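Local coordinates for capsular polysaccharide export system protein KpsC (PDB 6MGB), which probably transfers beta-linked Kdo from CMP-Kdo, as a beta(2,4) Kdo-transferase, in making the glycolipid of bacterial capsular polysaccharides, at residues Phe186-Leu189 / Glu190-Gly194. Numbering follows the deposited sequence.
Sequences FAAL and EENPG
Asn192 turns its carboxamide back over the last turn of the helix and grips the carbonyl oxygen of Ala188 twice. Its side-chain ND2 donates to Ala188 O at 2.8 Å, lying in the carbonyl plane on a lone pair, with the acceptor close to the plane of the amide. The backbone N of Asn192 reaches the same Ala188 O at 3.0 Å, on a more bent N-H path of 134°. The side chain can fold back because its CG sits anti to the carbonyl carbon (chi1 -52°), beside the backbone N. This is the C-terminal end of helix 180-191, which packs on the parallel sheet of the Rossmann-like domain that binds CMP, one of the two domains of a GT-B fold; Ala188 rests on Leu161 and Tyr243. ND2 of the buried Asn192 amide is also hydrogen-bonded to Tyr243 OH, and OD1 to Arg241 NH1, so both polar atoms have partners. An alanine here would probably cost Ala188 O its second donor and leave Tyr243 and Arg241 without their amide partner. Just before Asn192, Glu190 N hydrogen-bonds to Phe186 O and Glu191 N to Ala187 O, both at 3.0 Å. Glu191 OE2 adds a long, weak ion pair with Arg241.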
ATOM      1  N   PHE A 186       2.710 -19.821 -13.447  1.00 26.62           N
ATOM      2  CA  PHE A 186       2.278 -20.845 -14.391  1.00 29.91           C
ATOM      3  C   PHE A 186       0.842 -20.619 -14.844  1.00 36.08           C
ATOM      4  O   PHE A 186       0.468 -21.042 -15.943  1.00 32.70           O
ATOM      5  CB  PHE A 186       2.450 -22.229 -13.769  1.00 31.77           C
ATOM      6  CG  PHE A 186       3.885 -22.654 -13.656  1.00 32.25           C
ATOM      7  CD1 PHE A 186       4.585 -23.054 -14.781  1.00 33.99           C
ATOM      8  CD2 PHE A 186       4.539 -22.637 -12.437  1.00 33.87           C
ATOM      9  CE1 PHE A 186       5.908 -23.437 -14.693  1.00 37.71           C
ATOM     10  CE2 PHE A 186       5.866 -23.021 -12.341  1.00 31.91           C
ATOM     11  CZ  PHE A 186       6.550 -23.419 -13.473  1.00 30.37           C
ATOM     12  N   ALA A 187       0.030 -19.946 -14.026  1.00 31.70           N
ATOM     13  CA  ALA A 187      -1.298 -19.547 -14.476  1.00 28.72           C
ATOM     14  C   ALA A 187      -1.206 -18.516 -15.594  1.00 32.80           C
ATOM     15  O   ALA A 187      -1.976 -18.569 -16.562  1.00 33.54           O
ATOM     16  CB  ALA A 187      -2.110 -18.997 -13.305  1.00 34.06           C
ATOM     17  N   ALA A 188      -0.271 -17.570 -15.481  1.00 29.43           N
ATOM     18  CA  ALA A 188      -0.079 -16.591 -16.546  1.00 29.74           C
ATOM     19  C   ALA A 188       0.399 -17.263 -17.827  1.00 31.74           C
ATOM     20  O   ALA A 188      -0.071 -16.934 -18.922  1.00 30.63           O
ATOM     21  CB  ALA A 188       0.915 -15.519 -16.099  1.00 30.81           C
ATOM     22  N   LEU A 189       1.341 -18.205 -17.710  1.00 32.85           N
ATOM     23  CA  LEU A 189       1.788 -18.961 -18.877  1.00 34.98           C
ATOM     24  C   LEU A 189       0.615 -19.635 -19.573  1.00 35.36           C
ATOM     25  O   LEU A 189       0.456 -19.531 -20.796  1.00 41.02           O
ATOM     26  CB  LEU A 189       2.823 -20.008 -18.463  1.00 36.40           C
ATOM     27  CG  LEU A 189       4.294 -19.609 -18.539  1.00 54.32           C
ATOM     28  CD1 LEU A 189       4.586 -18.455 -17.604  1.00 61.27           C
ATOM     29  CD2 LEU A 189       5.180 -20.806 -18.215  1.00 45.31           C
ATOM     30  N   GLU A 190      -0.220 -20.338 -18.806  1.00 34.18           N
ATOM     31  CA  GLU A 190      -1.295 -21.119 -19.406  1.00 44.19           C
ATOM     32  C   GLU A 190      -2.330 -20.221 -20.070  1.00 38.59           C
ATOM     33  O   GLU A 190      -2.890 -20.577 -21.113  1.00 39.03           O
ATOM     34  CB  GLU A 190      -1.953 -21.999 -18.344  1.00 39.76           C
ATOM     35  CG  GLU A 190      -3.000 -22.946 -18.892  1.00 41.51           C
ATOM     36  CD  GLU A 190      -3.524 -23.900 -17.842  1.00 38.14           C
ATOM     37  OE1 GLU A 190      -4.563 -23.586 -17.223  1.00 46.14           O
ATOM     38  OE2 GLU A 190      -2.893 -24.956 -17.625  1.00 38.83           O
ATOM     39  N   GLU A 191      -2.596 -19.055 -19.484  1.00 42.81           N
ATOM     40  CA  GLU A 191      -3.624 -18.166 -20.008  1.00 44.99           C
ATOM     41  C   GLU A 191      -3.149 -17.334 -21.192  1.00 46.21           C
ATOM     42  O   GLU A 191      -3.980 -16.899 -21.996  1.00 41.70           O
ATOM     43  CB  GLU A 191      -4.120 -17.238 -18.897  1.00 48.70           C
ATOM     44  CG  GLU A 191      -4.981 -16.081 -19.378  1.00 63.35           C
ATOM     45  CD  GLU A 191      -6.194 -16.540 -20.167  1.00 71.16           C
ATOM     46  OE1 GLU A 191      -6.605 -17.708 -20.004  1.00 75.67           O
ATOM     47  OE2 GLU A 191      -6.739 -15.730 -20.947  1.00 65.59           O
ATOM     48  N   ASN A 192      -1.844 -17.107 -21.326  1.00 40.64           N
ATOM     49  CA  ASN A 192      -1.299 -16.206 -22.342  1.00 36.20           C
ATOM     50  C   ASN A 192      -0.236 -16.931 -23.160  1.00 38.19           C
ATOM     51  O   ASN A 192       0.933 -16.535 -23.181  1.00 43.90           O
ATOM     52  CB  ASN A 192      -0.732 -14.950 -21.684  1.00 40.60           C
ATOM     53  CG  ASN A 192      -1.723 -14.286 -20.745  1.00 37.00           C
ATOM     54  OD1 ASN A 192      -2.555 -13.481 -21.164  1.00 33.62           O
ATOM     55  ND2 ASN A 192      -1.639 -14.625 -19.463  1.00 37.73           N
ATOM     56  N   PRO A 193      -0.618 -18.002 -23.861  1.00 40.97           N
ATOM     57  CA  PRO A 193       0.388 -18.798 -24.584  1.00 51.48           C
ATOM     58  C   PRO A 193       1.185 -18.006 -25.607  1.00 44.54           C
ATOM     59  O   PRO A 193       2.372 -18.293 -25.808  1.00 48.23           O
ATOM     60  CB  PRO A 193      -0.450 -19.899 -25.252  1.00 47.13           C
ATOM     61  CG  PRO A 193      -1.856 -19.374 -25.260  1.00 51.51           C
ATOM     62  CD  PRO A 193      -1.976 -18.547 -24.023  1.00 46.04           C
ATOM     63  N   GLY A 194       0.578 -17.019 -26.260  1.00 54.42           N
ATOM     64  CA  GLY A 194       1.255 -16.270 -27.295  1.00 57.48           C
ATOM     65  C   GLY A 194       1.938 -15.000 -26.844  1.00 51.97           C
ATOM     66  O   GLY A 194       2.486 -14.276 -27.681  1.00 55.72           O
TER